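Local coordinates for protein DOA1 (Saccharomyces cerevisiae, PDB 3ODT) that probably binds ubiquitin through its WD40 beta-propeller domain and takes part in regulating the turnover of F-box proteins, at residues L134-Q139 / S154-L159; S180-D185 / K208-H213; G39-W44 / L74-K79; A12-H17 / D48-T53. One frame throughout, in Å; residues are numbered along the deposited sequence.

Interaction 1. Residues L134-Q139 / S154-L159; sequences LVYNLQ and SENKFL
Tyr136 and Phe158 bury equal areas in this contact and meet ring against ring. Their centroids are 5.9 Å apart and the planes are inclined at 50°, an oblique pair. The touching atoms are Tyr136 CD2 and Phe158 CE2, 3.7 Å apart. Tyr136 is also covered from its own strand, since Val135 CG1 sits over the centre of one face, 3.5 Å above the ring plane. At the phenol end, the Asn156 amide is turned 66° from the Tyr136 ring, with OD1 at the ring edge. Tyr136 OH comes within 3.3 Å of Asn156 ND2, but the angle is too poor for a hydrogen bond. Leu138 completes the apolar patch: its CD1 lies 3.9 Å from Phe158 CB, the two side chains crossing at about a right angle. With CG of Phe158 anti to the carbonyl carbon (chi1 -46°), the ring extends past Leu138 toward Tyr136. Val135 and Tyr136 form a classic bulge opposite Val128. No hydrogen bond joins the segments, and the nearest CA pair, Leu138 and Phe158, is 9.0 Å apart. This is face-to-face sheet packing between adjacent blades of a WD40 beta-propeller.

Interaction 2. Residues S180-D185 / K208-H213; sequences SGIHND and KLVDMH
The imidazole of His183 and the aliphatic chain of Lys208 lie alongside one another, running opposite ways, with the lysine methylenes coming obliquely to the ring, CG and CE nearest. The other flat group is the peptide carbonyl of Ile182, and Lys208 NZ approaches it end-on. The hydrogen bond from Lys208 NZ to Ile182 O measures 2.8 Å, with a C=O...N angle of 167°, so the donor lies nearly in line with the carbonyl bond. An extended lysine chain beyond CG brings the ammonium group there, and Lys208 CD also passes 3.9 Å from Ile182 CG2. Segment 180-185 lies in the loop joining the outer strand of one propeller blade to the first strand of the next, whose third strand carries Lys208 and Val210. His183, which touches Ser200 and Asp204, probably occupies the histidine position of the WD40 structural tetrad, as His17 does in another blade; by the same alignment Val210 would stand where Trp44 does there. Beside the hydrogen bond, the contact is apolar. Ile182 and Val210 reach toward each other tip to tip: Ile182 CG2 lies 3.8 Å from Val210 CG2, and Ile182 CD1 is 3.8 Å from Val210 CG1. The isoleucine can present both branches because CG2 is anti to the backbone N while CG1 is anti to the carbonyl carbon (chi1 -50°). Ile167, from the preceding blade, and Val217 also pack against Ile182.

Interaction 3. Residues G39-W44 / L74-K79; sequences GTVRLW and LLFGGK
Val41 places one methyl squarely over the ring of Phe76, and its other methyl meets Leu74. Val41 CG2 is 3.6 Å from the centroid of the Phe76 ring and only 11° off the ring normal, which qualifies as a CH-pi contact. All six ring carbons lie within 4.0 Å of that methyl, as expected for a group centred on the face. Two torsions produce the fit. Phe76 adopts the less common rotamer in which CG lies between its backbone N and carbonyl carbon (chi1 51°), turning a ring face to the valine. Val41 has CG1 anti to its backbone N (chi1 -179°), so the branches diverge, CG2 to the phenylalanine and CG1 to the leucine. The Leu74 contact is looser: Val41 CG1 and Leu74 CD1 are 4.1 Å apart, the two side chains passing with their ends pointed contrary ways. Thr40 and Arg42 point their CB atoms away from this interface and pair among themselves, Arg42 NE donating to Thr40 OG1 at 3.1 Å with the acceptor tilted from the guanidinium plane. Asp38 adds a salt bridge to Arg42. Strand 40-46 belongs to one blade and strand 73-78 to the next; Val35, Val55 and Tyr56 of the first blade and Leu62 of the second also pack around Val41, while Leu74 reaches Ala33 on strand 31-36.

Interaction 4. Residues A12-H17 / D48-T53; sequences ATLKGH and DQWLGT
Trp50, at the start of strand 50-57, carries the whole contact, meeting both Ala12 and Leu14. The approach to Ala12 is the closer: Ala12 CB is 3.5 Å from Trp50 CD1, with Trp50 NE1 also near at 3.9 Å, so the methyl meets the five-membered end of the indole obliquely. Leu14 takes the inner part of the side chain, its CD1 lying 3.9 Å from Trp50 CB. Its second methyl, CD2, stands 4.1 Å above one face of the Trp50 indole, displaced toward the rim. Trp50 has CG anti to its carbonyl carbon (chi1 -72°), which sends the indole across Ala12 and Leu14. Strand 9-14 pairs with strand 289-293, so an N-terminal strand completes the last blade, the velcro-like ring closure well known in WD40 propellers, and Trp50 packs the neighbouring blade against it. Further along, Leu51 points its CB away, and its backbone bonds to Ser45 within its own blade. Thr53 pairs likewise with Leu43. Beyond strand 9-14, His17 hydrogen-bonds through ND1 to Asp38 and through NE2 to Ser34, the histidine, aspartate and serine of a WD40 structural tetrad that Trp44 completes.

In the fold
Interactions 1, 3 and 4 join sheets of neighbouring blades and are apolar across the segments; interaction 2 packs an inter-blade loop on the third strand of the blade it leads into and adds a lysine-to-carbonyl hydrogen bond. Interaction 3 lies nearest the chain centre, at about 13 Å, and all its touching residues are buried; interactions 1, 2 and 4 have centres about 18 to 20 Å out, and 1 and 4 are only partly buried. Interaction 2 is buried despite its peripheral place. Interactions 3 and 4 share a sheet through adjacent strands 40-46 and 50-57, their centres about 15 Å apart, whereas interactions 2 and 4 stand on opposite sides of the chain centre.

Interaction 1. Residues L134-Q139 / S154-L159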
loop_
_atom_site.group_PDB
_atom_site.type_symbol
_atom_site.label_atom_id
_atom_site.label_comp_id
_atom_site.label_asym_id
_atom_site.label_seq_id
_atom_site.Cartn_x
_atom_site.Cartn_y
_atom_site.Cartn_z
ATOM N N LEU A 134 10.055 16.334 -9.123
ATOM C CA LEU A 134 8.599 16.450 -9.236
ATOM C C LEU A 134 8.221 16.784 -10.658
ATOM O O LEU A 134 8.645 17.818 -11.176
ATOM C CB LEU A 134 8.068 17.544 -8.309
ATOM C CG LEU A 134 6.565 17.718 -8.364
ATOM C CD1 LEU A 134 5.838 16.448 -7.934
ATOM C CD2 LEU A 134 6.195 18.872 -7.418
ATOM N N VAL A 135 7.432 15.912 -11.283
ATOM C CA VAL A 135 6.981 16.116 -12.644
ATOM C C VAL A 135 5.545 16.648 -12.715
ATOM O O VAL A 135 5.248 17.575 -13.489
ATOM C CB VAL A 135 7.077 14.828 -13.440
ATOM C CG1 VAL A 135 6.516 15.038 -14.848
ATOM C CG2 VAL A 135 8.525 14.360 -13.500
ATOM N N TYR A 136 4.639 16.026 -11.951
ATOM C CA TYR A 136 3.259 16.506 -11.862
ATOM C C TYR A 136 2.799 16.631 -10.419
ATOM O O TYR A 136 2.942 15.698 -9.610
ATOM C CB TYR A 136 2.289 15.581 -12.607
ATOM C CG TYR A 136 2.676 15.258 -14.031
ATOM C CD1 TYR A 136 2.691 16.229 -15.005
ATOM C CD2 TYR A 136 2.954 13.966 -14.405
ATOM C CE1 TYR A 136 3.023 15.934 -16.301
ATOM C CE2 TYR A 136 3.280 13.653 -15.708
ATOM C CZ TYR A 136 3.316 14.641 -16.643
ATOM O OH TYR A 136 3.653 14.350 -17.933
ATOM N N ASN A 137 2.183 17.776 -10.128
ATOM C CA ASN A 137 1.449 18.002 -8.899
ATOM C C ASN A 137 -0.049 17.809 -9.192
ATOM O O ASN A 137 -0.639 18.570 -9.971
ATOM C CB ASN A 137 1.700 19.422 -8.402
ATOM C CG ASN A 137 1.005 19.699 -7.103
ATOM O OD1 ASN A 137 0.865 18.816 -6.271
ATOM N ND2 ASN A 137 0.529 20.923 -6.939
ATOM N N LEU A 138 -0.648 16.796 -8.596
ATOM C CA LEU A 138 -2.051 16.471 -8.819
ATOM C C LEU A 138 -2.885 17.112 -7.717
ATOM O O LEU A 138 -3.095 16.537 -6.653
ATOM C CB LEU A 138 -2.248 14.956 -8.814
ATOM C CG LEU A 138 -1.309 14.117 -9.702
ATOM C CD1 LEU A 138 -1.754 12.667 -9.793
ATOM C CD2 LEU A 138 -1.175 14.684 -11.102
ATOM N N GLN A 139 -3.330 18.322 -8.012
ATOM C CA GLN A 139 -4.019 19.200 -7.090
ATOM C C GLN A 139 -5.454 19.415 -7.602
ATOM O O GLN A 139 -5.664 20.013 -8.663
ATOM C CB GLN A 139 -3.241 20.533 -6.996
ATOM C CG GLN A 139 -3.652 21.456 -5.829
ATOM C CD GLN A 139 -2.606 22.554 -5.539
ATOM O OE1 GLN A 139 -1.469 22.260 -5.144
ATOM N NE2 GLN A 139 -2.995 23.817 -5.722
ATOM N N SER A 154 3.048 5.323 -19.700
ATOM C CA SER A 154 3.237 5.869 -21.040
ATOM C C SER A 154 2.190 6.920 -21.424
ATOM O O SER A 154 2.472 7.797 -22.227
ATOM C CB SER A 154 3.259 4.744 -22.071
ATOM O OG SER A 154 1.971 4.182 -22.242
ATOM N N GLU A 155 0.985 6.834 -20.868
ATOM C CA GLU A 155 -0.037 7.848 -21.138
ATOM C C GLU A 155 -0.072 8.906 -20.039
ATOM O O GLU A 155 -0.900 9.817 -20.085
ATOM C CB GLU A 155 -1.420 7.207 -21.232
ATOM C CG GLU A 155 -1.574 6.204 -22.354
ATOM C CD GLU A 155 -2.988 5.640 -22.445
ATOM O OE1 GLU A 155 -3.909 6.389 -22.839
ATOM O OE2 GLU A 155 -3.186 4.454 -22.112
ATOM N N ASN A 156 0.811 8.779 -19.052
ATOM C CA ASN A 156 0.794 9.648 -17.884
ATOM C C ASN A 156 -0.573 9.700 -17.259
ATOM O O ASN A 156 -1.093 10.782 -16.979
ATOM C CB ASN A 156 1.266 11.054 -18.255
ATOM C CG ASN A 156 2.686 11.058 -18.718
ATOM O OD1 ASN A 156 3.545 10.464 -18.089
ATOM N ND2 ASN A 156 2.946 11.715 -19.836
ATOM N N LYS A 157 -1.165 8.534 -17.017
ATOM C CA LYS A 157 -2.464 8.480 -16.348
ATOM C C LYS A 157 -2.311 7.931 -14.950
ATOM O O LYS A 157 -1.610 6.943 -14.739
ATOM C CB LYS A 157 -3.446 7.617 -17.155
ATOM C CG LYS A 157 -3.961 8.322 -18.386
ATOM C CD LYS A 157 -4.970 7.460 -19.169
ATOM C CE LYS A 157 -5.656 8.281 -20.246
ATOM N NZ LYS A 157 -6.578 7.454 -21.064
ATOM N N PHE A 158 -2.960 8.594 -14.010
ATOM C CA PHE A 158 -2.813 8.331 -12.592
ATOM C C PHE A 158 -4.193 8.274 -11.974
ATOM O O PHE A 158 -5.159 8.874 -12.493
ATOM C CB PHE A 158 -1.982 9.432 -11.926
ATOM C CG PHE A 158 -0.734 9.766 -12.708
ATOM C CD1 PHE A 158 0.280 8.853 -12.792
ATOM C CD2 PHE A 158 -0.622 10.953 -13.415
ATOM C CE1 PHE A 158 1.410 9.117 -13.532
ATOM C CE2 PHE A 158 0.488 11.212 -14.171
ATOM C CZ PHE A 158 1.517 10.297 -14.219
ATOM N N LEU A 159 -4.290 7.592 -10.850
ATOM C CA LEU A 159 -5.559 7.431 -10.135
ATOM C C LEU A 159 -5.348 7.765 -8.655
ATOM O O LEU A 159 -4.380 7.325 -8.053
ATOM C CB LEU A 159 -6.044 5.993 -10.265
ATOM C CG LEU A 159 -7.521 5.735 -9.987
ATOM C CD1 LEU A 159 -8.436 6.353 -11.045
ATOM C CD2 LEU A 159 -7.753 4.224 -9.899
#

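Interaction 2. Residues S180-D185 / K208-H213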
loop_
_atom_site.group_PDB
_atom_site.type_symbol
_atom_site.label_atom_id
_atom_site.label_comp_id
_atom_site.label_asym_id
_atom_site.label_seq_id
_atom_site.Cartn_x
_atom_site.Cartn_y
_atom_site.Cartn_z
ATOM N N SER A 180 -17.535 9.806 -8.395
ATOM C CA SER A 180 -18.132 10.291 -7.143
ATOM C C SER A 180 -19.217 9.352 -6.647
ATOM O O SER A 180 -19.741 9.531 -5.540
ATOM C CB SER A 180 -18.727 11.675 -7.323
ATOM O OG SER A 180 -19.848 11.600 -8.180
ATOM N N GLY A 181 -19.541 8.348 -7.455
ATOM C CA GLY A 181 -20.597 7.403 -7.101
ATOM C C GLY A 181 -20.168 6.021 -6.621
ATOM O O GLY A 181 -20.995 5.098 -6.574
ATOM N N ILE A 182 -18.901 5.873 -6.256
ATOM C CA ILE A 182 -18.370 4.559 -5.878
ATOM C C ILE A 182 -18.510 4.329 -4.376
ATOM O O ILE A 182 -18.983 3.273 -3.953
ATOM C CB ILE A 182 -16.902 4.412 -6.300
ATOM C CG1 ILE A 182 -16.766 4.805 -7.769
ATOM C CG2 ILE A 182 -16.423 2.974 -6.062
ATOM C CD1 ILE A 182 -17.606 3.980 -8.711
ATOM N N HIS A 183 -18.086 5.308 -3.577
ATOM C CA HIS A 183 -18.245 5.238 -2.137
ATOM C C HIS A 183 -18.834 6.535 -1.642
ATOM O O HIS A 183 -18.503 7.602 -2.171
ATOM C CB HIS A 183 -16.892 5.058 -1.473
ATOM C CG HIS A 183 -16.205 3.779 -1.828
ATOM N ND1 HIS A 183 -15.169 3.722 -2.733
ATOM C CD2 HIS A 183 -16.404 2.513 -1.398
ATOM C CE1 HIS A 183 -14.738 2.473 -2.831
ATOM N NE2 HIS A 183 -15.485 1.721 -2.042
ATOM N N ASN A 184 -19.663 6.456 -0.606
ATOM C CA ASN A 184 -20.185 7.643 0.060
ATOM C C ASN A 184 -19.443 7.897 1.372
ATOM O O ASN A 184 -20.039 8.303 2.369
ATOM C CB ASN A 184 -21.685 7.500 0.319
ATOM C CG ASN A 184 -22.337 8.812 0.712
ATOM O OD1 ASN A 184 -21.888 9.886 0.310
ATOM N ND2 ASN A 184 -23.401 8.730 1.502
ATOM N N ASP A 185 -18.137 7.648 1.354
ATOM C CA ASP A 185 -17.297 7.782 2.523
ATOM C C ASP A 185 -15.870 7.904 2.013
ATOM O O ASP A 185 -15.612 7.826 0.806
ATOM C CB ASP A 185 -17.430 6.552 3.426
ATOM C CG ASP A 185 -17.116 6.835 4.907
ATOM O OD1 ASP A 185 -16.389 7.808 5.241
ATOM O OD2 ASP A 185 -17.558 6.011 5.743
ATOM N N LYS A 208 -14.766 -2.332 -4.053
ATOM C CA LYS A 208 -15.522 -2.338 -5.298
ATOM C C LYS A 208 -14.607 -2.405 -6.533
ATOM O O LYS A 208 -13.552 -1.751 -6.585
ATOM C CB LYS A 208 -16.419 -1.098 -5.378
ATOM C CG LYS A 208 -17.413 -1.028 -4.262
ATOM C CD LYS A 208 -18.488 0.038 -4.461
ATOM C CE LYS A 208 -19.311 0.199 -3.214
ATOM N NZ LYS A 208 -20.515 1.041 -3.421
ATOM N N LEU A 209 -15.039 -3.185 -7.524
ATOM C CA LEU A 209 -14.413 -3.257 -8.836
ATOM C C LEU A 209 -15.172 -2.304 -9.748
ATOM O O LEU A 209 -16.403 -2.356 -9.820
ATOM C CB LEU A 209 -14.517 -4.692 -9.356
ATOM C CG LEU A 209 -14.043 -4.895 -10.786
ATOM C CD1 LEU A 209 -12.544 -4.651 -10.921
ATOM C CD2 LEU A 209 -14.386 -6.289 -11.212
ATOM N N VAL A 210 -14.449 -1.411 -10.406
ATOM C CA VAL A 210 -15.030 -0.317 -11.160
ATOM C C VAL A 210 -14.488 -0.279 -12.597
ATOM O O VAL A 210 -13.291 -0.450 -12.846
ATOM C CB VAL A 210 -14.693 1.038 -10.455
ATOM C CG1 VAL A 210 -15.360 2.210 -11.170
ATOM C CG2 VAL A 210 -15.141 0.996 -8.980
ATOM N N ASP A 211 -15.394 -0.036 -13.531
ATOM C CA ASP A 211 -15.060 0.186 -14.933
ATOM C C ASP A 211 -14.535 1.622 -15.090
ATOM O O ASP A 211 -15.208 2.586 -14.783
ATOM C CB ASP A 211 -16.306 -0.064 -15.789
ATOM C CG ASP A 211 -16.044 0.031 -17.269
ATOM O OD1 ASP A 211 -15.450 1.021 -17.734
ATOM O OD2 ASP A 211 -16.465 -0.885 -17.991
HETATM N N MSE A 212 -13.299 1.762 -15.518
HETATM C CA MSE A 212 -12.725 3.082 -15.570
HETATM C C MSE A 212 -13.351 3.986 -16.610
HETATM O O MSE A 212 -13.341 5.208 -16.459
HETATM C CB MSE A 212 -11.264 3.001 -15.890
HETATM C CG MSE A 212 -10.685 4.341 -15.726
HETATM SE SE MSE A 212 -9.657 4.287 -14.308
HETATM C CE MSE A 212 -8.304 3.872 -15.279
ATOM N N HIS A 213 -13.865 3.397 -17.674
ATOM C CA HIS A 213 -14.467 4.199 -18.732
ATOM C C HIS A 213 -15.894 4.643 -18.386
ATOM O O HIS A 213 -16.255 5.795 -18.590
ATOM C CB HIS A 213 -14.459 3.428 -20.052
ATOM C CG HIS A 213 -15.201 4.115 -21.146
ATOM N ND1 HIS A 213 -14.746 5.273 -21.743
ATOM C CD2 HIS A 213 -16.376 3.819 -21.744
ATOM C CE1 HIS A 213 -15.609 5.655 -22.666
ATOM N NE2 HIS A 213 -16.608 4.792 -22.684
#

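Interaction 3. Residues G39-W44 / L74-K79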
loop_
_atom_site.group_PDB
_atom_site.type_symbol
_atom_site.label_atom_id
_atom_site.label_comp_id
_atom_site.label_asym_id
_atom_site.label_seq_id
_atom_site.Cartn_x
_atom_site.Cartn_y
_atom_site.Cartn_z
ATOM N N GLY A 39 9.350 5.402 13.649
ATOM C CA GLY A 39 10.260 6.223 12.893
ATOM C C GLY A 39 11.312 5.443 12.122
ATOM O O GLY A 39 12.198 6.052 11.524
ATOM N N THR A 40 11.207 4.116 12.116
ATOM C CA THR A 40 12.197 3.282 11.467
ATOM C C THR A 40 11.677 2.626 10.195
ATOM O O THR A 40 10.462 2.412 10.030
ATOM C CB THR A 40 12.765 2.177 12.398
ATOM O OG1 THR A 40 11.766 1.177 12.657
ATOM C CG2 THR A 40 13.287 2.758 13.697
ATOM N N VAL A 41 12.628 2.331 9.313
ATOM C CA VAL A 41 12.446 1.467 8.142
ATOM C C VAL A 41 13.247 0.221 8.462
ATOM O O VAL A 41 14.428 0.318 8.779
ATOM C CB VAL A 41 13.065 2.077 6.885
ATOM C CG1 VAL A 41 12.830 1.168 5.677
ATOM C CG2 VAL A 41 12.511 3.473 6.635
ATOM N N ARG A 42 12.614 -0.938 8.388
ATOM C CA ARG A 42 13.277 -2.214 8.603
ATOM C C ARG A 42 13.237 -3.081 7.383
ATOM O O ARG A 42 12.222 -3.168 6.688
ATOM C CB ARG A 42 12.656 -2.926 9.793
ATOM C CG ARG A 42 12.952 -2.194 11.055
ATOM C CD ARG A 42 12.276 -2.799 12.232
ATOM N NE ARG A 42 12.195 -1.781 13.275
ATOM C CZ ARG A 42 12.829 -1.807 14.429
ATOM N NH1 ARG A 42 13.639 -2.793 14.747
ATOM N NH2 ARG A 42 12.633 -0.809 15.256
ATOM N N LEU A 43 14.378 -3.698 7.121
ATOM C CA LEU A 43 14.561 -4.676 6.061
ATOM C C LEU A 43 14.704 -6.027 6.725
ATOM O O LEU A 43 15.573 -6.228 7.605
ATOM C CB LEU A 43 15.809 -4.349 5.258
ATOM C CG LEU A 43 16.128 -5.349 4.160
ATOM C CD1 LEU A 43 15.043 -5.358 3.087
ATOM C CD2 LEU A 43 17.471 -4.996 3.550
ATOM N N TRP A 44 13.846 -6.949 6.309
ATOM C CA TRP A 44 13.814 -8.294 6.853
ATOM C C TRP A 44 14.274 -9.232 5.743
ATOM O O TRP A 44 13.746 -9.179 4.617
ATOM C CB TRP A 44 12.383 -8.648 7.299
ATOM C CG TRP A 44 11.709 -7.616 8.177
ATOM C CD1 TRP A 44 11.002 -6.524 7.767
ATOM C CD2 TRP A 44 11.609 -7.634 9.612
ATOM N NE1 TRP A 44 10.520 -5.834 8.844
ATOM C CE2 TRP A 44 10.862 -6.508 9.989
ATOM C CE3 TRP A 44 12.107 -8.470 10.606
ATOM C CZ2 TRP A 44 10.608 -6.197 11.306
ATOM C CZ3 TRP A 44 11.839 -8.167 11.928
ATOM C CH2 TRP A 44 11.106 -7.032 12.268
ATOM N N LEU A 74 14.607 1.573 -1.039
ATOM C CA LEU A 74 13.379 1.656 -0.278
ATOM C C LEU A 74 13.006 3.127 -0.122
ATOM O O LEU A 74 13.792 3.914 0.422
ATOM C CB LEU A 74 13.555 1.030 1.101
ATOM C CG LEU A 74 13.706 -0.487 1.083
ATOM C CD1 LEU A 74 14.160 -0.947 2.430
ATOM C CD2 LEU A 74 12.423 -1.195 0.675
ATOM N N LEU A 75 11.822 3.485 -0.596
ATOM C CA LEU A 75 11.322 4.858 -0.494
ATOM C C LEU A 75 10.276 4.917 0.618
ATOM O O LEU A 75 9.445 4.020 0.739
ATOM C CB LEU A 75 10.704 5.331 -1.812
ATOM C CG LEU A 75 11.541 5.179 -3.068
ATOM C CD1 LEU A 75 10.788 5.736 -4.240
ATOM C CD2 LEU A 75 12.818 5.885 -2.895
ATOM N N PHE A 76 10.291 5.969 1.423
ATOM C CA PHE A 76 9.427 5.995 2.586
ATOM C C PHE A 76 9.077 7.442 2.944
ATOM O O PHE A 76 9.839 8.383 2.679
ATOM C CB PHE A 76 10.095 5.269 3.766
ATOM C CG PHE A 76 11.488 5.722 4.044
ATOM C CD1 PHE A 76 12.566 5.156 3.385
ATOM C CD2 PHE A 76 11.735 6.723 4.963
ATOM C CE1 PHE A 76 13.837 5.590 3.612
ATOM C CE2 PHE A 76 13.044 7.126 5.219
ATOM C CZ PHE A 76 14.079 6.551 4.543
ATOM N N GLY A 77 7.919 7.618 3.541
ATOM C CA GLY A 77 7.482 8.938 3.929
ATOM C C GLY A 77 6.475 8.880 5.062
ATOM O O GLY A 77 5.993 7.814 5.458
ATOM N N GLY A 78 6.195 10.053 5.601
ATOM C CA GLY A 78 5.239 10.148 6.685
ATOM C C GLY A 78 5.036 11.572 7.131
ATOM O O GLY A 78 4.978 12.510 6.303
ATOM N N LYS A 79 4.985 11.744 8.451
ATOM C CA LYS A 79 4.497 12.995 9.023
ATOM C C LYS A 79 5.413 14.173 8.717
ATOM O O LYS A 79 4.956 15.317 8.709
ATOM C CB LYS A 79 4.266 12.871 10.535
ATOM C CG LYS A 79 2.878 12.310 10.885
ATOM C CD LYS A 79 1.714 13.250 10.428
ATOM C CE LYS A 79 1.424 14.370 11.414
ATOM N NZ LYS A 79 0.922 13.819 12.719
#

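Interaction 4. Residues A12-H17 / D48-T53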
loop_
_atom_site.group_PDB
_atom_site.type_symbol
_atom_site.label_atom_id
_atom_site.label_comp_id
_atom_site.label_asym_id
_atom_site.label_seq_id
_atom_site.Cartn_x
_atom_site.Cartn_y
_atom_site.Cartn_z
ATOM N N ALA A 12 5.687 -16.647 9.245
ATOM C CA ALA A 12 6.659 -16.027 10.142
ATOM C C ALA A 12 6.071 -14.790 10.788
ATOM O O ALA A 12 5.243 -14.088 10.211
ATOM C CB ALA A 12 7.895 -15.646 9.395
ATOM N N THR A 13 6.548 -14.548 11.991
ATOM C CA THR A 13 6.265 -13.365 12.760
ATOM C C THR A 13 7.564 -12.581 12.926
ATOM O O THR A 13 8.566 -13.094 13.432
ATOM C CB THR A 13 5.695 -13.734 14.119
ATOM O OG1 THR A 13 4.543 -14.550 13.922
ATOM C CG2 THR A 13 5.305 -12.485 14.866
ATOM N N LEU A 14 7.535 -11.348 12.453
ATOM C CA LEU A 14 8.691 -10.493 12.366
ATOM C C LEU A 14 8.536 -9.378 13.406
ATOM O O LEU A 14 7.800 -8.403 13.212
ATOM C CB LEU A 14 8.798 -9.916 10.966
ATOM C CG LEU A 14 9.426 -10.832 9.882
ATOM C CD1 LEU A 14 8.853 -12.256 9.888
ATOM C CD2 LEU A 14 9.241 -10.216 8.503
ATOM N N LYS A 15 9.283 -9.537 14.493
ATOM C CA LYS A 15 9.217 -8.697 15.667
ATOM C C LYS A 15 10.403 -7.726 15.688
ATOM O O LYS A 15 11.519 -8.121 15.439
ATOM C CB LYS A 15 9.237 -9.598 16.912
ATOM C CG LYS A 15 9.122 -8.870 18.232
ATOM C CD LYS A 15 9.074 -9.813 19.417
ATOM C CE LYS A 15 8.831 -9.000 20.736
ATOM N NZ LYS A 15 8.771 -9.781 22.013
ATOM N N GLY A 16 10.137 -6.459 15.973
ATOM C CA GLY A 16 11.195 -5.484 16.119
ATOM C C GLY A 16 10.670 -4.061 16.233
ATOM O O GLY A 16 11.220 -3.252 16.981
ATOM N N HIS A 17 9.621 -3.733 15.486
ATOM C CA HIS A 17 9.077 -2.395 15.584
ATOM C C HIS A 17 8.497 -2.143 16.976
ATOM O O HIS A 17 7.917 -3.031 17.600
ATOM C CB HIS A 17 7.988 -2.176 14.523
ATOM C CG HIS A 17 8.518 -1.939 13.144
ATOM N ND1 HIS A 17 9.265 -0.833 12.825
ATOM C CD2 HIS A 17 8.424 -2.680 12.010
ATOM C CE1 HIS A 17 9.574 -0.872 11.540
ATOM N NE2 HIS A 17 9.087 -1.990 11.031
ATOM N N ASP A 48 17.405 -18.893 6.762
ATOM C CA ASP A 48 16.517 -19.986 7.150
ATOM C C ASP A 48 15.354 -19.329 7.899
ATOM O O ASP A 48 14.172 -19.618 7.651
ATOM C CB ASP A 48 17.243 -21.024 8.021
ATOM C CG ASP A 48 18.545 -21.546 7.389
ATOM O OD1 ASP A 48 18.596 -21.735 6.148
ATOM O OD2 ASP A 48 19.522 -21.777 8.147
ATOM N N GLN A 49 15.713 -18.418 8.796
ATOM C CA GLN A 49 14.753 -17.595 9.510
ATOM C C GLN A 49 14.801 -16.196 8.934
ATOM O O GLN A 49 15.711 -15.855 8.192
ATOM C CB GLN A 49 15.060 -17.545 11.010
ATOM C CG GLN A 49 14.727 -18.832 11.766
ATOM C CD GLN A 49 15.617 -19.989 11.364
ATOM O OE1 GLN A 49 15.136 -21.106 11.147
ATOM N NE2 GLN A 49 16.920 -19.736 11.272
ATOM N N TRP A 50 13.820 -15.394 9.307
ATOM C CA TRP A 50 13.791 -13.995 8.959
ATOM C C TRP A 50 14.513 -13.196 10.037
ATOM O O TRP A 50 14.270 -13.370 11.236
ATOM C CB TRP A 50 12.352 -13.524 8.886
ATOM C CG TRP A 50 11.604 -14.049 7.697
ATOM C CD1 TRP A 50 10.836 -15.186 7.624
ATOM C CD2 TRP A 50 11.554 -13.447 6.400
ATOM N NE1 TRP A 50 10.308 -15.311 6.353
ATOM C CE2 TRP A 50 10.736 -14.256 5.592
ATOM C CE3 TRP A 50 12.108 -12.284 5.853
ATOM C CZ2 TRP A 50 10.483 -13.954 4.255
ATOM C CZ3 TRP A 50 11.854 -11.987 4.541
ATOM C CH2 TRP A 50 11.049 -12.811 3.754
ATOM N N LEU A 51 15.411 -12.324 9.597
ATOM C CA LEU A 51 16.164 -11.458 10.468
ATOM C C LEU A 51 15.926 -10.044 9.993
ATOM O O LEU A 51 16.019 -9.760 8.804
ATOM C CB LEU A 51 17.648 -11.802 10.346
ATOM C CG LEU A 51 18.623 -10.872 11.091
ATOM C CD1 LEU A 51 18.433 -11.006 12.615
ATOM C CD2 LEU A 51 20.092 -11.143 10.711
ATOM N N GLY A 52 15.596 -9.159 10.930
ATOM C CA GLY A 52 15.373 -7.754 10.655
ATOM C C GLY A 52 16.550 -6.872 11.023
ATOM O O GLY A 52 17.238 -7.105 12.022
ATOM N N THR A 53 16.777 -5.859 10.199
ATOM C CA THR A 53 17.753 -4.822 10.458
ATOM C C THR A 53 17.121 -3.448 10.201
ATOM O O THR A 53 16.323 -3.270 9.276
ATOM C CB THR A 53 18.952 -4.930 9.498
ATOM O OG1 THR A 53 19.460 -6.265 9.498
ATOM C CG2 THR A 53 20.044 -4.017 9.948
#